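Dye type peroxidase A (Streptomyces lividans 1326, PDB 6GZW) is a haem-containing dye-decolourising peroxidase that probably uses hydrogen peroxide to oxidise dyes and other organic substrates. Local coordinates at residues Gly332-Pro335 with Val336-Leu340; Ile288-Pro291 with Asp292-Gly295; Ala193-Asp196 with Arg197-Val201. All coordinates share one frame; numbering follows the deposited sequence.

Interaction 1: Gly332-Pro335 with Val336-Leu340; sequences GFVP and VQRKL. With HEM (protoporphyrin IX containing Fe), chain C.
Gln337 lays its aliphatic chain along the ring of Phe333, one helical turn earlier, and its terminal amide is turned only 11° from the ring plane, so that a polar group runs nearly parallel to an aromatic one. The touching is done by carbon: Gln337 CB sits over one face, offset toward the rim, in a CH-pi contact 4.0 Å from the centroid of the Phe333 ring, and Gln337 CG meets Phe333 CZ at 3.7 Å. Both side chains place CG opposite the backbone N (chi1 -172° in Gln337), which sends them off the helix in the same direction, side by side. Between them the backbone bond Gln337 N to Phe333 O, 2.8 Å, opens helix 333-343 directly after the N-cap Gly332. Pro335 suits this first turn, where the N-H it lacks is not needed to continue the helical bonding.

The same flank faces the haem. Phe333 CD1 lies 3.5 Å from the vinyl carbon HEM CBC, Val336 CG1 is 3.8 Å from HEM CAC, and Leu340 CD1 is 3.8 Å from HEM C3C. Gln337 OE1 approaches the methyl HEM CMC at 3.6 Å. Phe333 also packs on Val222 and Phe322 of the beta-sheet, so its ring lies between sheet and cofactor. Aromatic and branched aliphatic groups fit a vinyl-bearing edge, and the chemistry is consistent with this helix start meeting the haem edge through shape and dispersion, whereas Arg186, Gly184 and Arg301 supply hydrogen bonds to the cofactor.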
loop_
_atom_site.group_PDB
_atom_site.type_symbol
_atom_site.label_atom_id
_atom_site.label_comp_id
_atom_site.label_asym_id
_atom_site.label_seq_id
_atom_site.Cartn_x
_atom_site.Cartn_y
_atom_site.Cartn_z
ATOM N N GLY A 332 28.098 -7.209 9.837
ATOM C CA GLY A 332 26.651 -7.454 9.772
ATOM C C GLY A 332 26.297 -7.987 8.406
ATOM O O GLY A 332 26.652 -9.102 8.046
ATOM N N PHE A 333 25.610 -7.162 7.618
ATOM C CA PHE A 333 25.142 -7.556 6.286
ATOM C C PHE A 333 26.187 -8.216 5.402
ATOM O O PHE A 333 25.922 -9.262 4.810
ATOM C CB PHE A 333 24.534 -6.360 5.548
ATOM C CG PHE A 333 24.077 -6.686 4.148
ATOM C CD1 PHE A 333 22.838 -7.278 3.955
ATOM C CD2 PHE A 333 24.880 -6.468 3.047
ATOM C CE1 PHE A 333 22.414 -7.606 2.665
ATOM C CE2 PHE A 333 24.483 -6.823 1.767
ATOM C CZ PHE A 333 23.234 -7.384 1.576
ATOM N N VAL A 334 27.388 -7.626 5.332
ATOM C CA VAL A 334 28.345 -8.026 4.308
ATOM C C VAL A 334 28.802 -9.497 4.455
ATOM O O VAL A 334 28.634 -10.272 3.528
ATOM C CB VAL A 334 29.514 -7.033 4.192
ATOM C CG1 VAL A 334 30.585 -7.560 3.230
ATOM C CG2 VAL A 334 28.975 -5.703 3.695
ATOM N N PRO A 335 29.351 -9.867 5.618
ATOM C CA PRO A 335 29.784 -11.282 5.755
ATOM C C PRO A 335 28.653 -12.307 5.696
ATOM O O PRO A 335 28.849 -13.399 5.172
ATOM C CB PRO A 335 30.505 -11.309 7.109
ATOM C CG PRO A 335 30.009 -10.108 7.845
ATOM C CD PRO A 335 29.714 -9.066 6.793
ATOM N N VAL A 336 27.463 -11.946 6.160
ATOM C CA VAL A 336 26.330 -12.856 6.109
ATOM C C VAL A 336 25.927 -13.022 4.644
ATOM O O VAL A 336 25.768 -14.146 4.175
ATOM C CB VAL A 336 25.163 -12.384 6.993
ATOM C CG1 VAL A 336 23.961 -13.294 6.821
ATOM C CG2 VAL A 336 25.589 -12.326 8.461
ATOM N N GLN A 337 25.764 -11.925 3.909
ATOM C CA GLN A 337 25.423 -12.042 2.488
ATOM C C GLN A 337 26.482 -12.778 1.663
ATOM O O GLN A 337 26.125 -13.526 0.745
ATOM C CB GLN A 337 25.061 -10.669 1.864
ATOM C CG GLN A 337 24.518 -10.706 0.435
ATOM C CD GLN A 337 23.276 -11.587 0.249
ATOM O OE1 GLN A 337 22.540 -11.854 1.201
ATOM N NE2 GLN A 337 23.036 -12.026 -0.983
ATOM N N ARG A 338 27.769 -12.618 2.006
ATOM C CA ARG A 338 28.821 -13.397 1.311
ATOM C C ARG A 338 28.529 -14.876 1.464
ATOM O O ARG A 338 28.660 -15.638 0.508
ATOM C CB ARG A 338 30.194 -13.098 1.876
ATOM C CG ARG A 338 30.801 -11.796 1.408
ATOM C CD ARG A 338 32.270 -11.760 1.828
ATOM N NE ARG A 338 32.950 -10.520 1.455
ATOM C CZ ARG A 338 33.315 -10.197 0.217
ATOM N NH1 ARG A 338 33.039 -10.992 -0.819
ATOM N NH2 ARG A 338 33.957 -9.050 -0.002
ATOM N N LYS A 339 28.132 -15.265 2.676
ATOM C CA LYS A 339 27.763 -16.647 2.957
ATOM C C LYS A 339 26.475 -17.066 2.280
ATOM O O LYS A 339 26.374 -18.192 1.798
ATOM C CB LYS A 339 27.564 -16.853 4.438
ATOM C CG LYS A 339 27.242 -18.292 4.801
ATOM C CD LYS A 339 27.581 -18.567 6.240
ATOM C CE LYS A 339 29.079 -18.654 6.435
ATOM N NZ LYS A 339 29.351 -18.667 7.888
ATOM N N LEU A 340 25.467 -16.184 2.274
ATOM C CA LEU A 340 24.190 -16.569 1.642
ATOM C C LEU A 340 24.263 -16.715 0.126
ATOM O O LEU A 340 23.537 -17.542 -0.478
ATOM C CB LEU A 340 23.088 -15.558 1.973
ATOM C CG LEU A 340 22.799 -15.228 3.431
ATOM C CD1 LEU A 340 21.543 -14.390 3.511
ATOM C CD2 LEU A 340 22.702 -16.469 4.303
HETATM C CHA HEM C . 16.135 -14.981 9.719
HETATM C CHB HEM C . 13.458 -14.912 5.686
HETATM C CHC HEM C . 16.908 -12.268 3.519
HETATM C CHD HEM C . 19.554 -12.344 7.537
HETATM C C1A HEM C . 15.119 -15.193 8.822
HETATM C C2A HEM C . 13.966 -15.989 9.083
HETATM C C3A HEM C . 13.227 -15.964 7.945
HETATM C C4A HEM C . 13.922 -15.163 6.981
HETATM C CMA HEM C . 11.890 -16.619 7.695
HETATM C CAA HEM C . 13.626 -16.737 10.366
HETATM C CBA HEM C . 12.819 -15.985 11.413
HETATM C CGA HEM C . 13.611 -14.882 12.030
HETATM O O1A HEM C . 14.420 -15.076 12.976
HETATM O O2A HEM C . 13.492 -13.706 11.579
HETATM C C1B HEM C . 14.169 -14.152 4.741
HETATM C C2B HEM C . 13.684 -13.835 3.438
HETATM C C3B HEM C . 14.630 -13.099 2.797
HETATM C C4B HEM C . 15.745 -12.951 3.782
HETATM C CMB HEM C . 12.377 -14.287 2.862
HETATM C CAB HEM C . 14.589 -12.449 1.470
HETATM C CBB HEM C . 13.478 -12.079 0.857
HETATM C C1C HEM C . 17.957 -12.092 4.394
HETATM C C2C HEM C . 19.148 -11.382 4.094
HETATM C C3C HEM C . 19.916 -11.419 5.244
HETATM C C4C HEM C . 19.156 -12.126 6.245
HETATM C CMC HEM C . 19.537 -10.748 2.794
HETATM C CAC HEM C . 21.282 -10.901 5.495
HETATM C CBC HEM C . 22.240 -10.648 4.590
HETATM C C1D HEM C . 18.751 -13.036 8.453
HETATM C C2D HEM C . 19.199 -13.182 9.851
HETATM C C3D HEM C . 18.256 -13.919 10.468
HETATM C C4D HEM C . 17.235 -14.209 9.420
HETATM C CMD HEM C . 20.454 -12.589 10.485
HETATM C CAD HEM C . 18.275 -14.344 11.928
HETATM C CBD HEM C . 19.108 -15.610 12.154
HETATM C CGD HEM C . 19.159 -15.952 13.610
HETATM O O1D HEM C . 18.340 -16.778 14.104
HETATM O O2D HEM C . 20.008 -15.388 14.332
HETATM N NA HEM C . 15.135 -14.771 7.501
HETATM N NB HEM C . 15.394 -13.630 4.879
HETATM N NC HEM C . 17.996 -12.582 5.657
HETATM N ND HEM C . 17.629 -13.736 8.209
HETATM FE FE HEM C . 16.562 -13.713 6.596
HETATM O O HOH W 1 15.702 -12.011 7.139
#

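Interaction 2: Ile288-Pro291 with Asp292-Gly295; sequences ITRP and DQNG. With HEM (protoporphyrin IX containing Fe), chain C.
Arg290 and Asp292 lie side by side, and the arginine grips the carboxylate side-on with two nitrogens, one to each oxygen. Arg290 NE donates to Asp292 OD1 at 3.0 Å, and Arg290 NH2 donates to Asp292 OD2 at 3.0 Å; both oxygens stay near the guanidinium plane and are met on their syn sides. The two flat groups are nevertheless twisted by 31°, so the pairing is side-on but not coplanar. Asp292 can reach back over so short a span because its CG stands between the backbone N and the carbonyl carbon (chi1 68°). A third donor, Gln293 NE2, comes to Asp292 OD1 at 3.0 Å from above the carboxylate plane, on the opposite face from Arg290 NE, and further fixes the rotation of the group.

Pro291, between the charged partners, starts the 3-10 turn: its rigid ring suits the bend, and its carbonyl O accepts from Asn294 N at 3.1 Å. The side chain of Asn294 then closes the loop, since one amide nitrogen serves two carbonyls, ND2 reaching Ile288 O at 2.9 Å and Arg290 O at 2.8 Å. Arg290 O also takes Gln293 N, from the other face of its plane. Gly295, with positive phi, lets the chain leave the turn.

This loop after helix 285-288 forms part of the haem pocket. Pro291 CD lies 3.3 Å from the propionate oxygen HEM O2D, and Arg290 turns an aliphatic carbon, CG, to that propionate's HEM CGD. Much of the arginine's charge is therefore probably balanced by Asp292 and not by the propionate, which it meets with carbon.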
loop_
_atom_site.group_PDB
_atom_site.type_symbol
_atom_site.label_atom_id
_atom_site.label_comp_id
_atom_site.label_asym_id
_atom_site.label_seq_id
_atom_site.Cartn_x
_atom_site.Cartn_y
_atom_site.Cartn_z
ATOM N N ILE A 288 22.295 -20.649 8.721
ATOM C CA ILE A 288 23.514 -20.014 8.233
ATOM C C ILE A 288 23.602 -18.484 8.433
ATOM O O ILE A 288 24.685 -17.911 8.332
ATOM C CB ILE A 288 23.845 -20.437 6.795
ATOM C CG1 ILE A 288 22.861 -19.842 5.793
ATOM C CG2 ILE A 288 23.923 -21.977 6.697
ATOM C CD1 ILE A 288 23.215 -20.166 4.358
ATOM N N THR A 289 22.474 -17.848 8.735
ATOM C CA THR A 289 22.464 -16.406 9.028
ATOM C C THR A 289 22.744 -16.044 10.509
ATOM O O THR A 289 22.943 -14.868 10.830
ATOM C CB THR A 289 21.082 -15.807 8.682
ATOM O OG1 THR A 289 20.102 -16.581 9.367
ATOM C CG2 THR A 289 20.823 -15.817 7.204
ATOM N N ARG A 290 22.801 -17.032 11.409
ATOM C CA ARG A 290 22.961 -16.742 12.838
ATOM C C ARG A 290 24.303 -16.051 13.144
ATOM O O ARG A 290 25.345 -16.372 12.519
ATOM C CB ARG A 290 22.863 -18.014 13.672
ATOM C CG ARG A 290 21.521 -18.756 13.659
ATOM C CD ARG A 290 21.671 -20.192 14.162
ATOM N NE ARG A 290 22.092 -20.194 15.554
ATOM C CZ ARG A 290 21.285 -20.280 16.615
ATOM N NH1 ARG A 290 19.959 -20.352 16.490
ATOM N NH2 ARG A 290 21.816 -20.247 17.850
ATOM N N PRO A 291 24.297 -15.109 14.105
ATOM C CA PRO A 291 25.584 -14.540 14.514
ATOM C C PRO A 291 26.609 -15.606 14.937
ATOM O O PRO A 291 27.771 -15.482 14.575
ATOM C CB PRO A 291 25.209 -13.569 15.657
ATOM C CG PRO A 291 23.776 -13.166 15.355
ATOM C CD PRO A 291 23.158 -14.396 14.729
ATOM N N ASP A 292 26.163 -16.667 15.620
ATOM C CA ASP A 292 27.107 -17.737 16.024
ATOM C C ASP A 292 27.674 -18.631 14.875
ATOM O O ASP A 292 28.582 -19.443 15.119
ATOM C CB ASP A 292 26.567 -18.542 17.205
ATOM C CG ASP A 292 25.360 -19.384 16.871
ATOM O OD1 ASP A 292 25.025 -19.632 15.687
ATOM O OD2 ASP A 292 24.751 -19.811 17.857
ATOM N N GLN A 293 27.163 -18.476 13.652
ATOM C CA GLN A 293 27.716 -19.081 12.433
ATOM C C GLN A 293 28.534 -18.129 11.575
ATOM O O GLN A 293 28.990 -18.510 10.503
ATOM C CB GLN A 293 26.556 -19.659 11.591
ATOM C CG GLN A 293 25.643 -20.567 12.376
ATOM C CD GLN A 293 26.385 -21.763 12.932
ATOM O OE1 GLN A 293 26.934 -22.547 12.161
ATOM N NE2 GLN A 293 26.412 -21.893 14.250
ATOM N N ASN A 294 28.682 -16.873 12.017
ATOM C CA ASN A 294 29.344 -15.829 11.231
ATOM C C ASN A 294 30.255 -14.971 12.105
ATOM O O ASN A 294 30.364 -13.745 11.915
ATOM C CB ASN A 294 28.256 -14.953 10.591
ATOM C CG ASN A 294 27.460 -15.689 9.546
ATOM O OD1 ASN A 294 27.945 -15.934 8.437
ATOM N ND2 ASN A 294 26.220 -16.054 9.897
ATOM N N GLY A 295 30.917 -15.620 13.068
ATOM C CA GLY A 295 31.871 -14.944 13.933
ATOM C C GLY A 295 31.309 -13.720 14.633
ATOM O O GLY A 295 32.022 -12.755 14.847
HETATM C CHA HEM C . 16.135 -14.981 9.719
HETATM C CHB HEM C . 13.458 -14.912 5.686
HETATM C CHC HEM C . 16.908 -12.268 3.519
HETATM C CHD HEM C . 19.554 -12.344 7.537
HETATM C C1A HEM C . 15.119 -15.193 8.822
HETATM C C2A HEM C . 13.966 -15.989 9.083
HETATM C C3A HEM C . 13.227 -15.964 7.945
HETATM C C4A HEM C . 13.922 -15.163 6.981
HETATM C CMA HEM C . 11.890 -16.619 7.695
HETATM C CAA HEM C . 13.626 -16.737 10.366
HETATM C CBA HEM C . 12.819 -15.985 11.413
HETATM C CGA HEM C . 13.611 -14.882 12.030
HETATM O O1A HEM C . 14.420 -15.076 12.976
HETATM O O2A HEM C . 13.492 -13.706 11.579
HETATM C C1B HEM C . 14.169 -14.152 4.741
HETATM C C2B HEM C . 13.684 -13.835 3.438
HETATM C C3B HEM C . 14.630 -13.099 2.797
HETATM C C4B HEM C . 15.745 -12.951 3.782
HETATM C CMB HEM C . 12.377 -14.287 2.862
HETATM C CAB HEM C . 14.589 -12.449 1.470
HETATM C CBB HEM C . 13.478 -12.079 0.857
HETATM C C1C HEM C . 17.957 -12.092 4.394
HETATM C C2C HEM C . 19.148 -11.382 4.094
HETATM C C3C HEM C . 19.916 -11.419 5.244
HETATM C C4C HEM C . 19.156 -12.126 6.245
HETATM C CMC HEM C . 19.537 -10.748 2.794
HETATM C CAC HEM C . 21.282 -10.901 5.495
HETATM C CBC HEM C . 22.240 -10.648 4.590
HETATM C C1D HEM C . 18.751 -13.036 8.453
HETATM C C2D HEM C . 19.199 -13.182 9.851
HETATM C C3D HEM C . 18.256 -13.919 10.468
HETATM C C4D HEM C . 17.235 -14.209 9.420
HETATM C CMD HEM C . 20.454 -12.589 10.485
HETATM C CAD HEM C . 18.275 -14.344 11.928
HETATM C CBD HEM C . 19.108 -15.610 12.154
HETATM C CGD HEM C . 19.159 -15.952 13.610
HETATM O O1D HEM C . 18.340 -16.778 14.104
HETATM O O2D HEM C . 20.008 -15.388 14.332
HETATM N NA HEM C . 15.135 -14.771 7.501
HETATM N NB HEM C . 15.394 -13.630 4.879
HETATM N NC HEM C . 17.996 -12.582 5.657
HETATM N ND HEM C . 17.629 -13.736 8.209
HETATM FE FE HEM C . 16.562 -13.713 6.596
HETATM O O HOH W 1 15.702 -12.011 7.139
#

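Interaction 3: Ala193-Asp196 with Arg197-Val201; sequences ADFD and RRIFV
Asp194 OD2 sits over the centre of the Arg198 guanidinium, 3.2 Å above its plane, with carboxylate and guanidinium stacked at 17° to each other. The salt bridge, Asp194 OD2 to Arg198 NE at 3.3 Å, therefore works through charge alone, since no N-H points at the oxygen. The other carboxylate oxygen, Asp194 OD1, accepts from water 3 at 2.8 Å, and that water takes a weak bond from Arg198 NH1. With an alanine here in place of Arg198, the Asp194 carboxylate is likely to lose the guanidinium charge stacked against it, and water 3 one of these two partners. On the buried side Ile199 CG1 stands over one face of the Phe195 ring, 4.0 Å from its centroid, in a CH-pi contact. Phe200 joins from further along, its CE2 3.9 Å from Phe195 CE2.

These contacts run along the short helix 195-199, in which Asp194 occupies the N-cap position. Its side chain makes no capping bond: CG is held between the backbone N and the carbonyl carbon (chi1 44°), leaving the carboxylate to Arg198, while the backbone supplies Arg198 N to Asp194 O at 2.9 Å. Water 2 bridges Ala193 O and Arg197 N, meeting a first-turn N-H. At the far end Phe200 N still donates to Asp196 O, 3.0 Å, although Phe200 has left helical angles.

Further out, Phe195 and Ile199 rest on Val300 of strand 300-310, an apolar surface suited to an aromatic and a beta-branched residue. The ring of Phe200 stacks with His18. Backbone bonding to Ala327 anchors Arg198, whose extended side chain packs on Pro291 and Ala298 and lies about 7 Å from the haem.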
loop_
_atom_site.group_PDB
_atom_site.type_symbol
_atom_site.label_atom_id
_atom_site.label_comp_id
_atom_site.label_asym_id
_atom_site.label_seq_id
_atom_site.Cartn_x
_atom_site.Cartn_y
_atom_site.Cartn_z
ATOM N N ALA A 193 22.447 -7.875 25.919
ATOM C CA ALA A 193 23.761 -7.305 26.373
ATOM C C ALA A 193 24.687 -6.726 25.293
ATOM O O ALA A 193 25.442 -5.753 25.533
ATOM C CB ALA A 193 24.529 -8.318 27.214
ATOM N N ASP A 194 24.603 -7.311 24.101
ATOM C CA ASP A 194 25.470 -6.933 22.995
ATOM C C ASP A 194 24.703 -6.041 22.000
ATOM O O ASP A 194 25.240 -5.711 20.947
ATOM C CB ASP A 194 26.038 -8.188 22.303
ATOM C CG ASP A 194 24.998 -9.269 22.079
ATOM O OD1 ASP A 194 23.766 -9.054 22.344
ATOM O OD2 ASP A 194 25.415 -10.376 21.663
ATOM N N PHE A 195 23.489 -5.620 22.360
ATOM C CA PHE A 195 22.649 -4.864 21.413
ATOM C C PHE A 195 23.285 -3.559 20.928
ATOM O O PHE A 195 23.482 -3.371 19.740
ATOM C CB PHE A 195 21.273 -4.562 21.981
ATOM C CG PHE A 195 20.377 -3.878 21.001
ATOM C CD1 PHE A 195 19.745 -4.608 20.012
ATOM C CD2 PHE A 195 20.224 -2.509 21.022
ATOM C CE1 PHE A 195 18.920 -4.000 19.091
ATOM C CE2 PHE A 195 19.400 -1.893 20.088
ATOM C CZ PHE A 195 18.753 -2.637 19.122
ATOM N N ASP A 196 23.612 -2.655 21.849
ATOM C CA ASP A 196 24.227 -1.378 21.470
ATOM C C ASP A 196 25.499 -1.558 20.659
ATOM O O ASP A 196 25.698 -0.902 19.630
ATOM C CB ASP A 196 24.558 -0.533 22.708
ATOM C CG ASP A 196 23.347 0.145 23.318
ATOM O OD1 ASP A 196 22.193 -0.335 23.174
ATOM O OD2 ASP A 196 23.561 1.192 23.958
ATOM N N ARG A 197 26.380 -2.452 21.107
ATOM C CA ARG A 197 27.583 -2.729 20.350
ATOM C C ARG A 197 27.272 -3.201 18.916
ATOM O O ARG A 197 27.977 -2.816 17.969
ATOM C CB ARG A 197 28.510 -3.758 21.051
ATOM C CG ARG A 197 29.783 -4.037 20.247
ATOM C CD ARG A 197 30.867 -4.828 20.965
ATOM N NE ARG A 197 30.440 -6.169 21.367
ATOM C CZ ARG A 197 29.953 -6.513 22.564
ATOM N NH1 ARG A 197 29.773 -5.627 23.544
ATOM N NH2 ARG A 197 29.626 -7.779 22.784
ATOM N N ARG A 198 26.245 -4.037 18.764
ATOM C CA ARG A 198 25.953 -4.627 17.444
ATOM C C ARG A 198 25.396 -3.604 16.449
ATOM O O ARG A 198 25.715 -3.662 15.266
ATOM C CB ARG A 198 24.974 -5.777 17.576
ATOM C CG ARG A 198 25.577 -7.063 18.102
ATOM C CD ARG A 198 24.503 -8.007 18.574
ATOM N NE ARG A 198 24.978 -9.390 18.533
ATOM C CZ ARG A 198 24.198 -10.459 18.636
ATOM N NH1 ARG A 198 22.901 -10.359 18.850
ATOM N NH2 ARG A 198 24.735 -11.659 18.519
ATOM N N ILE A 199 24.602 -2.673 16.959
ATOM C CA ILE A 199 23.709 -1.873 16.140
ATOM C C ILE A 199 24.132 -0.401 16.020
ATOM O O ILE A 199 23.913 0.185 14.971
ATOM C CB ILE A 199 22.276 -2.006 16.689
ATOM C CG1 ILE A 199 21.844 -3.492 16.778
ATOM C CG2 ILE A 199 21.262 -1.216 15.849
ATOM C CD1 ILE A 199 22.112 -4.296 15.530
ATOM N N PHE A 200 24.756 0.188 17.047
ATOM C CA PHE A 200 25.039 1.634 17.027
ATOM C C PHE A 200 26.514 1.976 17.135
ATOM O O PHE A 200 27.282 1.310 17.857
ATOM C CB PHE A 200 24.298 2.333 18.159
ATOM C CG PHE A 200 22.798 2.316 18.013
ATOM C CD1 PHE A 200 22.172 3.024 16.992
ATOM C CD2 PHE A 200 21.998 1.642 18.933
ATOM C CE1 PHE A 200 20.780 3.013 16.864
ATOM C CE2 PHE A 200 20.619 1.623 18.809
ATOM C CZ PHE A 200 20.002 2.322 17.782
ATOM N N VAL A 201 26.897 3.027 16.417
ATOM C CA VAL A 201 28.221 3.612 16.523
ATOM C C VAL A 201 28.282 4.198 17.938
ATOM O O VAL A 201 27.309 4.798 18.390
ATOM C CB VAL A 201 28.442 4.717 15.453
ATOM C CG1 VAL A 201 29.788 5.434 15.629
ATOM C CG2 VAL A 201 28.411 4.140 14.046
HETATM O O HOH W 2 26.373 -3.575 23.764
HETATM O O HOH W 3 21.608 -8.254 20.704
#

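In the fold
Interactions 1 and 2 have centres about 9 Å apart and both touch the haem, 332-340 at a vinyl-bearing edge and 288-295 beside a propionate. They also meet directly: Lys339 NZ lies 3.1 Å from Asn294 OD1, a probable hydrogen bond, and Leu340 CD2 packs on Thr289 CG2 at 3.5 Å. Interaction 3 makes no direct contact with the haem, from which the Arg198 side chain is about 7 Å away. Its centre is about 16 Å from that of interaction 2, yet Arg198 NH2 reaches Pro291 CB at 3.5 Å, linking the short helix to the loop 288-295. Interactions 1 and 3 do not touch, their nearest atoms being about 7 Å apart; the loop of interaction 2 touches both.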